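Local coordinates for protein dermonecrotic toxin (Pasteurella multocida, PDB 2EBF) that acts as a potent mitogen and induces bone resorption, and carries a thiol protease-like catalytic triad in its C-terminal region, at residues Val613-Leu618 with Ala634-Asp639; Ala644-Ser649 with Gly675-Val680; Thr651-Glu656 with Leu736-Arg741; Gln664-Ala669 with Asp702-Glu707; Val722-Thr725 with Leu731-Pro734. All blocks are in the same frame, centred on the assembly; numbering follows the deposited sequence.

How the contacts relate
All five contacts lie in the C3 domain of the toxin's C-terminal region. Going along the chain, contact 1 comes first, closing a loop of 15 residues by pairing two helices, and is in series with the rest. Contacts 2 and 3 both start on strand 643-656 and cross; contact 2 also crosses contact 4, with centres about 10 Å apart. Contact 4 sets strand 660-673 against helix 701-711, and contact 5 brings together the loops around helix 726-730; both fall within the long loop of contact 3, whose second segment, 736-741, is the last reached. Together they join the antiparallel sheet to its covering helices and to the C-terminal tail.

Contact 1: residues Val613-Leu618 with Ala634-Asp639; sequences VKMNSL and AARLKD
Two antiparallel helices on the flank of the C3 domain meet here through Lys614 and Met615 of helix 613-617 and Arg636 and Leu637 of helix 629-639. The short axes run at 179° to each other and approach to 10.1 Å, a spacing that leaves the contact to long side chains. Most of the buried surface belongs to Arg636 and Met615. The thioether of Met615 reaches across the gap, and the approach of its CE to Arg636 CB, at 3.6 Å, shows that it lies against the aliphatic root of the arginine. The same methyl meets the isobutyl group of Leu637 at CD2 and CG, the two side chains crossing at about a right angle. A bend at chi2 of Met615 (-56°) turns the sulfur and methyl toward the second helix.

This antiparallel helix pair, whose connecting chain carries the Cys620-Cys626 disulfide and the phosphonate pocket, has a buried side, where Met615 also touches Val633 and Ile696 and Leu637 reaches Phe671 of the sheet, and a more exposed side built on Arg636 and Lys614. There CD of Lys614 sits over the centre of one guanidinium face, 3.9 Å above the plane, while Lys614 CB packs 3.7 Å from Arg636 NE. The extended lysine chain crosses the arginine, and NZ ends 4.8 Å from Arg636 NH1, two like charges near each other but not in contact. Asp612 probably eases this: it forms a salt bridge with Arg636 NH2 through OD2 and accepts the backbone N-H of Met615 at OD1, tying the guanidinium to the start of helix 613-617.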
# COMPACT_ATOMS: atom_id res chain seq x y z
N VAL A 613 -21.95 -49.75 -5.18
CA VAL A 613 -21.22 -51.02 -5.00
C VAL A 613 -19.81 -50.94 -5.60
O VAL A 613 -18.83 -51.34 -4.98
CB VAL A 613 -22.00 -52.21 -5.61
CG1 VAL A 613 -21.12 -53.47 -5.66
CG2 VAL A 613 -23.27 -52.47 -4.83
N LYS A 614 -19.72 -50.41 -6.81
CA LYS A 614 -18.44 -50.31 -7.49
C LYS A 614 -17.48 -49.34 -6.77
O LYS A 614 -16.30 -49.64 -6.62
CB LYS A 614 -18.63 -50.02 -8.98
CG LYS A 614 -19.14 -51.25 -9.72
CD LYS A 614 -19.63 -50.97 -11.13
CE LYS A 614 -20.07 -52.27 -11.78
NZ LYS A 614 -20.53 -52.12 -13.20
N MET A 615 -18.01 -48.21 -6.29
CA MET A 615 -17.22 -47.27 -5.47
C MET A 615 -16.69 -47.92 -4.20
O MET A 615 -15.55 -47.67 -3.80
CB MET A 615 -18.04 -46.07 -5.03
CG MET A 615 -18.07 -44.96 -6.01
SD MET A 615 -16.44 -44.34 -6.51
CE MET A 615 -17.11 -43.13 -7.61
N ASN A 616 -17.52 -48.73 -3.56
CA ASN A 616 -17.09 -49.41 -2.36
C ASN A 616 -16.05 -50.48 -2.63
O ASN A 616 -15.18 -50.71 -1.80
CB ASN A 616 -18.29 -49.93 -1.58
CG ASN A 616 -18.96 -48.83 -0.79
OD1 ASN A 616 -18.61 -48.59 0.36
ND2 ASN A 616 -19.88 -48.12 -1.43
N SER A 617 -16.13 -51.12 -3.79
CA SER A 617 -15.10 -52.08 -4.22
C SER A 617 -13.73 -51.42 -4.34
O SER A 617 -12.71 -52.08 -4.20
CB SER A 617 -15.46 -52.69 -5.57
OG SER A 617 -16.54 -53.60 -5.45
N LEU A 618 -13.72 -50.11 -4.58
CA LEU A 618 -12.49 -49.35 -4.82
C LEU A 618 -11.80 -48.93 -3.54
O LEU A 618 -10.63 -48.51 -3.56
CB LEU A 618 -12.80 -48.11 -5.66
CG LEU A 618 -13.25 -48.38 -7.09
CD1 LEU A 618 -13.57 -47.08 -7.78
CD2 LEU A 618 -12.19 -49.17 -7.86
N ALA A 634 -12.68 -41.55 -10.45
CA ALA A 634 -13.16 -40.63 -11.49
C ALA A 634 -13.93 -41.36 -12.59
O ALA A 634 -14.94 -40.86 -13.09
CB ALA A 634 -12.00 -39.80 -12.07
N ALA A 635 -13.47 -42.55 -12.96
CA ALA A 635 -14.12 -43.35 -14.01
C ALA A 635 -15.52 -43.80 -13.57
O ALA A 635 -16.48 -43.73 -14.35
CB ALA A 635 -13.25 -44.55 -14.35
N ARG A 636 -15.65 -44.23 -12.31
CA ARG A 636 -16.96 -44.63 -11.79
C ARG A 636 -17.91 -43.42 -11.68
O ARG A 636 -19.07 -43.52 -12.04
CB ARG A 636 -16.83 -45.38 -10.45
CG ARG A 636 -18.15 -45.93 -9.88
CD ARG A 636 -18.97 -46.74 -10.91
NE ARG A 636 -20.31 -47.05 -10.41
CZ ARG A 636 -21.35 -47.36 -11.18
NH1 ARG A 636 -21.23 -47.40 -12.50
NH2 ARG A 636 -22.52 -47.61 -10.62
N LEU A 637 -17.40 -42.29 -11.19
CA LEU A 637 -18.21 -41.07 -11.13
C LEU A 637 -18.80 -40.72 -12.50
O LEU A 637 -19.95 -40.30 -12.60
CB LEU A 637 -17.40 -39.89 -10.59
CG LEU A 637 -17.03 -39.87 -9.11
CD1 LEU A 637 -16.10 -38.69 -8.82
CD2 LEU A 637 -18.30 -39.81 -8.21
N LYS A 638 -17.99 -40.88 -13.55
CA LYS A 638 -18.41 -40.65 -14.93
C LYS A 638 -19.53 -41.61 -15.31
O LYS A 638 -20.59 -41.17 -15.78
CB LYS A 638 -17.22 -40.83 -15.87
CG LYS A 638 -17.51 -40.45 -17.32
CD LYS A 638 -16.35 -40.85 -18.21
CE LYS A 638 -16.61 -40.54 -19.67
NZ LYS A 638 -15.66 -41.32 -20.53
N ASP A 639 -19.30 -42.90 -15.09
CA ASP A 639 -20.32 -43.92 -15.37
C ASP A 639 -21.60 -43.73 -14.57
O ASP A 639 -22.67 -44.14 -15.01
CB ASP A 639 -19.76 -45.33 -15.12
CG ASP A 639 -18.67 -45.71 -16.11
OD1 ASP A 639 -18.40 -44.93 -17.05
OD2 ASP A 639 -18.08 -46.80 -15.95

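Contact 2: residues Ala644-Ser649 with Gly675-Val680; sequences AGMGAS and GKEFAV
The carboxylate of Glu677 grips two successive backbone N-H groups, those of Met646 and Gly647. Met646 N gives the shorter bond, 2.8 Å to Glu677 OE2, and at 166° it is nearly straight; it arrives on the syn side, 22° out of the carboxylate plane. Gly647 N donates to the syn lone pair of Glu677 OE1, at 3.2 Å. Beside these bonds Gly645 CA rests 3.3 Å from Glu677 OE2, and the Met646 side chain lies across the same oxygen, with its CG at 3.6 Å.

A water adds to this shell by donating to both Gly647 O, at 2.6 Å, and Glu677 OE1, at 2.7 Å. Ser670 OG is also hydrogen-bonded to OE1, which is thus gripped by Gly647 N, the water and the serine. In the antiparallel sheet strand 660-673 runs between strands 643-656 and 676-681, so the contact joins two strands that are not neighbours, at the irregular early part of strand 643-656. A bend at chi2 of Glu677 (-147°) directs the carboxylate to the N-H pair. On the intervening strand the Ser670 backbone pairs with Gly645, which probably helps bring acceptor and donors together. Farther out, the backbone of Met646 is bonded to Ser723 and that of Glu677 to Val701.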
# COMPACT_ATOMS: atom_id res chain seq x y z
N ALA A 644 -17.28 -34.71 -13.90
CA ALA A 644 -15.88 -34.83 -13.48
C ALA A 644 -15.32 -33.53 -12.91
O ALA A 644 -15.65 -32.43 -13.37
CB ALA A 644 -15.02 -35.30 -14.64
N GLY A 645 -14.51 -33.66 -11.87
CA GLY A 645 -13.74 -32.53 -11.35
C GLY A 645 -12.28 -32.75 -11.71
O GLY A 645 -11.90 -33.85 -12.15
N MET A 646 -11.46 -31.73 -11.51
CA MET A 646 -10.00 -31.83 -11.70
C MET A 646 -9.36 -32.72 -10.65
O MET A 646 -8.33 -33.34 -10.89
CB MET A 646 -9.36 -30.45 -11.57
CG MET A 646 -9.88 -29.44 -12.55
SD MET A 646 -9.06 -27.86 -12.32
CE MET A 646 -9.72 -27.33 -10.74
N GLY A 647 -9.98 -32.75 -9.46
CA GLY A 647 -9.43 -33.48 -8.33
C GLY A 647 -8.55 -32.55 -7.51
O GLY A 647 -8.53 -31.34 -7.74
N ALA A 648 -7.82 -33.11 -6.56
CA ALA A 648 -6.93 -32.32 -5.72
C ALA A 648 -5.86 -33.21 -5.13
O ALA A 648 -6.07 -34.40 -4.94
CB ALA A 648 -7.73 -31.63 -4.61
N SER A 649 -4.70 -32.62 -4.85
CA SER A 649 -3.61 -33.32 -4.20
C SER A 649 -3.04 -32.44 -3.10
O SER A 649 -3.04 -31.21 -3.19
CB SER A 649 -2.52 -33.67 -5.22
OG SER A 649 -3.07 -34.43 -6.27
N GLY A 675 -20.98 -25.38 -9.31
CA GLY A 675 -19.77 -24.56 -9.38
C GLY A 675 -18.59 -24.98 -8.50
O GLY A 675 -17.47 -24.52 -8.72
N LYS A 676 -18.84 -25.86 -7.52
CA LYS A 676 -17.80 -26.32 -6.59
C LYS A 676 -17.34 -27.76 -6.84
O LYS A 676 -18.09 -28.56 -7.39
CB LYS A 676 -18.26 -26.18 -5.13
CG LYS A 676 -18.08 -24.78 -4.56
CD LYS A 676 -18.50 -24.73 -3.11
CE LYS A 676 -18.21 -23.35 -2.52
NZ LYS A 676 -19.02 -23.11 -1.31
N GLU A 677 -16.12 -28.09 -6.41
CA GLU A 677 -15.62 -29.46 -6.47
C GLU A 677 -15.74 -30.15 -5.11
O GLU A 677 -15.46 -29.55 -4.06
CB GLU A 677 -14.18 -29.50 -6.98
CG GLU A 677 -14.05 -29.08 -8.44
CD GLU A 677 -12.95 -29.79 -9.16
OE1 GLU A 677 -12.27 -30.65 -8.55
OE2 GLU A 677 -12.76 -29.50 -10.36
N PHE A 678 -16.17 -31.40 -5.14
CA PHE A 678 -16.34 -32.20 -3.93
C PHE A 678 -15.47 -33.43 -4.02
O PHE A 678 -15.68 -34.27 -4.90
CB PHE A 678 -17.80 -32.61 -3.80
CG PHE A 678 -18.72 -31.48 -3.48
CD1 PHE A 678 -19.03 -31.18 -2.16
CD2 PHE A 678 -19.27 -30.70 -4.50
CE1 PHE A 678 -19.88 -30.12 -1.85
CE2 PHE A 678 -20.12 -29.63 -4.20
CZ PHE A 678 -20.42 -29.35 -2.87
N ALA A 679 -14.48 -33.53 -3.13
CA ALA A 679 -13.60 -34.70 -3.10
C ALA A 679 -14.42 -35.98 -2.88
O ALA A 679 -15.36 -35.99 -2.09
CB ALA A 679 -12.59 -34.56 -1.99
N VAL A 680 -14.07 -37.04 -3.61
CA VAL A 680 -14.60 -38.38 -3.38
C VAL A 680 -13.39 -39.27 -3.12
O VAL A 680 -12.75 -39.78 -4.04
CB VAL A 680 -15.48 -38.89 -4.55
CG1 VAL A 680 -15.93 -40.35 -4.31
CG2 VAL A 680 -16.70 -38.00 -4.73
O HOH W 1 -10.22 -29.39 -7.38

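Contact 3: residues Thr651-Glu656 with Leu736-Arg741; sequences TWWRRE and LFTKPR
Trp653 supplies most of the surface buried here, with Lys739 and Pro740 next, and the contact is in essence an indole laid against the turning backbone of the C-terminal tail. Trp653 CG lies anti to its own carbonyl carbon, beside the backbone N, which turns the indole toward 736-741. One face of the five-membered ring of Trp653 carries two CH-pi contacts. Lys739 CA stands 3.7 Å from the centroid of that Trp653 ring, and Pro740 CD stands 4.0 Å from it; both lie about 25° off the normal. The lysine chain continues over the six-membered ring: CB of Lys739 comes to 3.6 Å from Trp653 CZ2, and its CD to 3.8 Å from Trp653 CZ3.

The ring belongs to the far part of strand 643-656, in the antiparallel sheet of the C3 domain, while residues 736-738 form a short 3-10 segment that leads into the tail. At the edge of the indole, Trp653 NE1 donates to Thr738 OG1 at 3.1 Å, with an N-H...O angle of 174° and the oxygen 1° out of the ring plane. This bond should fix the rotation of the indole. The Thr738 hydroxyl in turn bonds to Pro735 O, so it is held within its own 3-10 region. Leu736 CD2 approaches Trp653 CH2 at 4.0 Å, adding an apolar touch near the ring plane. Beyond the contact, Arg741 forms a salt bridge with Glu133, which links the tail to the N-terminal helical part of the chain.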
# COMPACT_ATOMS: atom_id res chain seq x y z
N THR A 651 0.38 -32.29 -0.28
CA THR A 651 1.69 -32.83 0.08
C THR A 651 2.27 -32.03 1.25
O THR A 651 1.96 -30.85 1.39
CB THR A 651 2.65 -32.86 -1.13
OG1 THR A 651 3.88 -33.48 -0.75
CG2 THR A 651 2.91 -31.44 -1.67
N TRP A 652 3.09 -32.66 2.07
CA TRP A 652 3.56 -32.02 3.30
C TRP A 652 4.87 -32.66 3.75
O TRP A 652 5.34 -33.63 3.14
CB TRP A 652 2.49 -32.10 4.41
CG TRP A 652 2.17 -33.50 4.88
CD1 TRP A 652 2.80 -34.20 5.88
CD2 TRP A 652 1.14 -34.36 4.37
NE1 TRP A 652 2.24 -35.45 6.01
CE2 TRP A 652 1.22 -35.58 5.10
CE3 TRP A 652 0.18 -34.24 3.36
CZ2 TRP A 652 0.36 -36.65 4.85
CZ3 TRP A 652 -0.68 -35.31 3.11
CH2 TRP A 652 -0.59 -36.50 3.86
N TRP A 653 5.44 -32.11 4.81
CA TRP A 653 6.69 -32.63 5.36
C TRP A 653 6.40 -33.40 6.62
O TRP A 653 5.48 -33.07 7.39
CB TRP A 653 7.70 -31.51 5.66
CG TRP A 653 7.97 -30.62 4.49
CD1 TRP A 653 7.56 -29.33 4.36
CD2 TRP A 653 8.69 -30.94 3.29
NE1 TRP A 653 7.97 -28.82 3.16
CE2 TRP A 653 8.67 -29.78 2.48
CE3 TRP A 653 9.36 -32.09 2.82
CZ2 TRP A 653 9.30 -29.72 1.22
CZ3 TRP A 653 9.98 -32.03 1.56
CH2 TRP A 653 9.93 -30.86 0.77
N ARG A 654 7.21 -34.43 6.86
CA ARG A 654 7.06 -35.24 8.06
C ARG A 654 8.44 -35.48 8.68
O ARG A 654 9.39 -35.85 7.98
CB ARG A 654 6.40 -36.58 7.73
CG ARG A 654 6.03 -37.42 8.96
CD ARG A 654 6.50 -38.84 8.78
NE ARG A 654 5.48 -39.71 8.25
CZ ARG A 654 5.69 -40.89 7.67
NH1 ARG A 654 6.92 -41.37 7.51
NH2 ARG A 654 4.66 -41.58 7.23
N ARG A 655 8.54 -35.27 9.99
CA ARG A 655 9.79 -35.52 10.71
C ARG A 655 10.17 -36.99 10.58
O ARG A 655 9.32 -37.87 10.77
CB ARG A 655 9.67 -35.10 12.19
CG ARG A 655 10.83 -35.51 13.11
CD ARG A 655 12.17 -34.94 12.64
NE ARG A 655 13.12 -34.69 13.73
CZ ARG A 655 13.89 -35.61 14.31
NH1 ARG A 655 13.82 -36.89 13.96
NH2 ARG A 655 14.73 -35.25 15.28
N GLU A 656 11.42 -37.24 10.22
CA GLU A 656 11.98 -38.60 10.16
C GLU A 656 13.16 -38.71 11.12
O GLU A 656 13.72 -37.70 11.53
CB GLU A 656 12.43 -38.96 8.74
CG GLU A 656 11.32 -39.02 7.68
CD GLU A 656 10.25 -40.09 7.93
OE1 GLU A 656 9.14 -39.93 7.37
OE2 GLU A 656 10.49 -41.07 8.68
N LEU A 736 10.19 -26.11 -2.09
CA LEU A 736 11.39 -26.51 -1.33
C LEU A 736 11.83 -25.51 -0.26
O LEU A 736 12.42 -25.92 0.75
CB LEU A 736 12.53 -26.86 -2.28
CG LEU A 736 12.30 -28.09 -3.17
CD1 LEU A 736 13.51 -28.35 -4.04
CD2 LEU A 736 11.90 -29.36 -2.35
N PHE A 737 11.53 -24.23 -0.44
CA PHE A 737 11.84 -23.23 0.60
C PHE A 737 11.07 -23.49 1.90
O PHE A 737 11.45 -22.97 2.96
CB PHE A 737 11.61 -21.79 0.10
CG PHE A 737 10.19 -21.30 0.25
CD1 PHE A 737 9.79 -20.57 1.37
CD2 PHE A 737 9.25 -21.56 -0.75
CE1 PHE A 737 8.47 -20.11 1.50
CE2 PHE A 737 7.94 -21.11 -0.64
CZ PHE A 737 7.54 -20.38 0.48
N THR A 738 10.03 -24.33 1.84
CA THR A 738 9.25 -24.69 3.03
C THR A 738 9.73 -25.96 3.75
O THR A 738 9.24 -26.26 4.84
CB THR A 738 7.73 -24.85 2.74
OG1 THR A 738 7.51 -26.02 1.95
CG2 THR A 738 7.17 -23.61 2.01
N LYS A 739 10.67 -26.71 3.17
CA LYS A 739 11.26 -27.82 3.91
C LYS A 739 11.91 -27.26 5.19
O LYS A 739 12.73 -26.35 5.11
CB LYS A 739 12.24 -28.65 3.06
CG LYS A 739 12.82 -29.85 3.81
CD LYS A 739 13.34 -30.93 2.88
CE LYS A 739 14.05 -32.01 3.68
NZ LYS A 739 14.67 -33.05 2.80
N PRO A 740 11.48 -27.75 6.36
CA PRO A 740 11.93 -27.14 7.62
C PRO A 740 13.44 -27.06 7.78
O PRO A 740 14.15 -28.02 7.52
CB PRO A 740 11.30 -28.05 8.68
CG PRO A 740 10.04 -28.54 8.02
CD PRO A 740 10.51 -28.83 6.61
N ARG A 741 13.91 -25.89 8.20
CA ARG A 741 15.33 -25.61 8.32
C ARG A 741 15.67 -25.14 9.72
O ARG A 741 14.88 -24.44 10.35
CB ARG A 741 15.72 -24.48 7.37
CG ARG A 741 15.93 -24.87 5.95
CD ARG A 741 16.28 -23.62 5.15
NE ARG A 741 15.08 -22.93 4.67
CZ ARG A 741 15.10 -21.91 3.83
NH1 ARG A 741 16.26 -21.41 3.39
NH2 ARG A 741 13.95 -21.37 3.43

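Contact 4: residues Gln664-Ala669 with Asp702-Glu707; sequences QMHTTA and DDWALE
Strand 664-669, which carries His666 and Thr668, runs roughly antiparallel (153°) to helix 702-707, which carries Trp704; the axes of the two segments come within 10.5 Å. The indole of Trp704 bridges this distance and buries the most surface. Thr668 points back at the indole from the strand, its CG2 set 3.6 Å from the centroid of the Trp704 six-membered ring and almost straight above it, a CH-pi contact over the middle of the face. The threonine chi1 of -174° explains the division of labour: OG1 lies anti to the backbone N and donates to Ala669 O at 2.8 Å, leaving the methyl to cover the ring.

His666 meets the benzo side of the same indole obliquely, its CD2 being 3.5 Å from Trp704 CZ2. The planes are at 37° and the centroids 5.5 Å apart. Both rings are also held by a common acceptor, since His666 NE2 and Trp704 NE1 are each hydrogen-bonded to Asp681 OD2. His666 and Asp681 are probably the histidine and aspartate of the thiol protease-like triad, in which case Trp704 is a second-shell residue that would help position both; Cys626, the probable third member, is in a disulfide with Cys620 in this structure.

The whole contact is buried: helix 701-711 lies over the antiparallel sheet, and Trp704 further touches Ala648 and Ile650 of strand 643-656, Ala679 of strand 676-681 and Leu697 of strand 697-700.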
# COMPACT_ATOMS: atom_id res chain seq x y z
N GLN A 664 5.29 -36.36 2.24
CA GLN A 664 4.18 -37.30 2.30
C GLN A 664 3.05 -36.66 1.50
O GLN A 664 2.93 -35.44 1.48
CB GLN A 664 3.72 -37.51 3.76
CG GLN A 664 4.79 -38.05 4.73
CD GLN A 664 5.28 -39.46 4.39
OE1 GLN A 664 6.49 -39.74 4.40
NE2 GLN A 664 4.35 -40.36 4.09
N MET A 665 2.24 -37.47 0.83
CA MET A 665 1.18 -36.91 -0.01
C MET A 665 -0.10 -37.73 -0.07
O MET A 665 -0.17 -38.88 0.40
CB MET A 665 1.71 -36.62 -1.43
CG MET A 665 1.80 -37.84 -2.37
SD MET A 665 2.77 -39.26 -1.80
CE MET A 665 4.40 -38.52 -1.70
N HIS A 666 -1.13 -37.11 -0.62
CA HIS A 666 -2.41 -37.78 -0.81
C HIS A 666 -3.11 -37.09 -1.97
O HIS A 666 -2.77 -35.95 -2.31
CB HIS A 666 -3.27 -37.68 0.46
CG HIS A 666 -4.55 -38.46 0.40
ND1 HIS A 666 -4.64 -39.69 -0.22
CD2 HIS A 666 -5.77 -38.22 0.93
CE1 HIS A 666 -5.87 -40.16 -0.09
NE2 HIS A 666 -6.58 -39.27 0.59
N THR A 667 -4.07 -37.78 -2.57
CA THR A 667 -4.76 -37.26 -3.75
C THR A 667 -6.18 -37.80 -3.79
O THR A 667 -6.48 -38.84 -3.19
CB THR A 667 -3.94 -37.62 -5.05
OG1 THR A 667 -4.37 -36.80 -6.15
CG2 THR A 667 -4.07 -39.11 -5.40
N THR A 668 -7.06 -37.10 -4.50
CA THR A 668 -8.45 -37.52 -4.60
C THR A 668 -9.03 -37.08 -5.94
O THR A 668 -8.68 -36.02 -6.47
CB THR A 668 -9.30 -36.94 -3.41
OG1 THR A 668 -10.64 -37.48 -3.44
CG2 THR A 668 -9.40 -35.42 -3.50
N ALA A 669 -9.91 -37.92 -6.49
CA ALA A 669 -10.84 -37.50 -7.53
C ALA A 669 -11.92 -36.62 -6.91
O ALA A 669 -12.04 -36.52 -5.68
CB ALA A 669 -11.48 -38.72 -8.18
N ASP A 702 -11.45 -27.87 -0.42
CA ASP A 702 -10.70 -27.14 0.62
C ASP A 702 -10.83 -27.75 2.01
O ASP A 702 -9.87 -27.78 2.79
CB ASP A 702 -11.09 -25.66 0.64
CG ASP A 702 -10.73 -24.94 -0.63
OD1 ASP A 702 -9.83 -25.40 -1.37
OD2 ASP A 702 -11.37 -23.90 -0.90
N ASP A 703 -12.04 -28.20 2.33
CA ASP A 703 -12.31 -28.88 3.60
C ASP A 703 -11.63 -30.24 3.64
O ASP A 703 -11.09 -30.65 4.67
CB ASP A 703 -13.81 -29.01 3.81
CG ASP A 703 -14.48 -27.65 3.91
OD1 ASP A 703 -13.99 -26.81 4.69
OD2 ASP A 703 -15.46 -27.41 3.19
N TRP A 704 -11.64 -30.93 2.51
CA TRP A 704 -10.88 -32.18 2.37
C TRP A 704 -9.39 -31.95 2.66
O TRP A 704 -8.82 -32.67 3.47
CB TRP A 704 -11.07 -32.77 0.96
CG TRP A 704 -10.14 -33.93 0.65
CD1 TRP A 704 -10.34 -35.25 0.96
CD2 TRP A 704 -8.88 -33.87 -0.05
NE1 TRP A 704 -9.28 -36.00 0.52
CE2 TRP A 704 -8.38 -35.19 -0.11
CE3 TRP A 704 -8.13 -32.82 -0.62
CZ2 TRP A 704 -7.16 -35.49 -0.72
CZ3 TRP A 704 -6.91 -33.13 -1.23
CH2 TRP A 704 -6.44 -34.46 -1.28
N ALA A 705 -8.78 -30.95 2.01
CA ALA A 705 -7.35 -30.67 2.21
C ALA A 705 -7.05 -30.40 3.67
O ALA A 705 -6.09 -30.95 4.23
CB ALA A 705 -6.91 -29.49 1.35
N LEU A 706 -7.88 -29.57 4.30
CA LEU A 706 -7.71 -29.22 5.70
C LEU A 706 -7.80 -30.46 6.59
O LEU A 706 -6.96 -30.66 7.47
CB LEU A 706 -8.74 -28.16 6.12
CG LEU A 706 -8.65 -27.53 7.51
CD1 LEU A 706 -9.45 -26.23 7.62
CD2 LEU A 706 -9.19 -28.47 8.50
N GLU A 707 -8.80 -31.31 6.34
CA GLU A 707 -8.96 -32.53 7.13
C GLU A 707 -7.75 -33.45 7.03
O GLU A 707 -7.25 -33.94 8.04
CB GLU A 707 -10.23 -33.29 6.74
CG GLU A 707 -10.24 -34.72 7.28
CD GLU A 707 -11.61 -35.34 7.42
OE1 GLU A 707 -12.64 -34.63 7.37
OE2 GLU A 707 -11.65 -36.57 7.61

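Contact 5: residues Val722-Thr725 with Leu731-Pro734; sequences VSKT and LFMP
Lys724 and Phe732 account for the contact between these two loops, and the lysine lies over one face of the phenyl ring. The aliphatic part is a CH-pi interaction: Lys724 CE stands 3.6 Å from the centroid of the Phe732 ring and 3° off its normal. From there CE is nearly equidistant from all six ring carbons, 3.8 Å from Phe732 CG and 3.9 Å from Phe732 CZ. Lys724 CD extends the apolar overlap toward the CB end of the ring, 3.8 Å from Phe732 CD2; the two side chains cross at about a right angle.

The charged end makes a cation-pi contact, with Lys724 NZ at 4.3 Å from the Phe732 centroid and 19° off the normal. The chain is extended up to CE and then bends at chi4 (-71°), which keeps the ammonium above the same face, displaced toward the CD1-CE1 side. Between the two loops runs the short helix 726-730, and the chain leaves the helical conformation at Leu731; the pair joins the loops before and after this helix, beside strands 643-656 and 717-720 of the antiparallel sheet, with the side chain of Lys724 about 12 Å from the bound phosphonate.

The ionic part lies with Glu720, whose OE2 forms a salt bridge with Lys724 NZ and probably balances its charge beside the ring. Hydrogen bonds dock both loops on the sheet: Lys724 N meets Thr667 OG1, and Phe732 O accepts from Thr651 OG1. Ser649 of strand 643-656 touches both the lysine and the phenylalanine.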
# COMPACT_ATOMS: atom_id res chain seq x y z
N VAL A 722 -5.43 -30.60 -8.71
CA VAL A 722 -5.50 -31.66 -9.71
C VAL A 722 -5.15 -32.98 -9.03
O VAL A 722 -4.27 -33.02 -8.19
CB VAL A 722 -4.44 -31.47 -10.80
CG1 VAL A 722 -4.83 -32.27 -12.05
CG2 VAL A 722 -4.33 -30.02 -11.14
N SER A 723 -5.82 -34.06 -9.42
CA SER A 723 -5.47 -35.39 -8.92
C SER A 723 -4.21 -35.90 -9.62
O SER A 723 -3.91 -35.49 -10.75
CB SER A 723 -6.65 -36.37 -9.13
OG SER A 723 -6.91 -36.56 -10.51
N LYS A 724 -3.47 -36.79 -8.96
CA LYS A 724 -2.18 -37.23 -9.46
C LYS A 724 -2.04 -38.73 -9.29
O LYS A 724 -2.63 -39.31 -8.39
CB LYS A 724 -1.05 -36.54 -8.69
CG LYS A 724 -0.89 -35.05 -8.97
CD LYS A 724 -0.06 -34.41 -7.86
CE LYS A 724 -0.14 -32.90 -7.87
NZ LYS A 724 0.58 -32.36 -9.05
N THR A 725 -1.27 -39.35 -10.18
CA THR A 725 -0.98 -40.76 -10.05
C THR A 725 0.47 -41.04 -10.52
O THR A 725 1.10 -40.18 -11.15
CB THR A 725 -2.01 -41.61 -10.84
OG1 THR A 725 -1.99 -42.96 -10.37
CG2 THR A 725 -1.71 -41.57 -12.33
N LEU A 731 6.40 -38.25 -6.20
CA LEU A 731 7.42 -37.21 -6.00
C LEU A 731 6.83 -35.80 -5.85
O LEU A 731 7.56 -34.81 -5.87
CB LEU A 731 8.46 -37.28 -7.14
CG LEU A 731 9.41 -38.49 -7.06
CD1 LEU A 731 10.28 -38.58 -8.31
CD2 LEU A 731 10.28 -38.39 -5.82
N PHE A 732 5.51 -35.72 -5.66
CA PHE A 732 4.82 -34.46 -5.37
C PHE A 732 5.18 -33.97 -3.97
O PHE A 732 4.86 -34.62 -2.97
CB PHE A 732 3.30 -34.61 -5.52
CG PHE A 732 2.51 -33.34 -5.21
CD1 PHE A 732 2.91 -32.10 -5.73
CD2 PHE A 732 1.36 -33.41 -4.44
CE1 PHE A 732 2.17 -30.94 -5.45
CE2 PHE A 732 0.62 -32.26 -4.16
CZ PHE A 732 1.03 -31.01 -4.67
N MET A 733 5.86 -32.83 -3.91
CA MET A 733 6.33 -32.28 -2.63
C MET A 733 6.10 -30.79 -2.53
O MET A 733 5.94 -30.13 -3.56
CB MET A 733 7.80 -32.67 -2.33
CG MET A 733 8.81 -32.35 -3.41
SD MET A 733 10.46 -33.06 -3.04
CE MET A 733 10.28 -34.78 -3.51
N PRO A 734 6.02 -30.24 -1.30
CA PRO A 734 5.80 -28.81 -1.15
C PRO A 734 6.95 -27.99 -1.76
O PRO A 734 8.02 -28.56 -2.02
CB PRO A 734 5.78 -28.61 0.38
CG PRO A 734 5.41 -29.97 0.95
CD PRO A 734 6.13 -30.92 0.01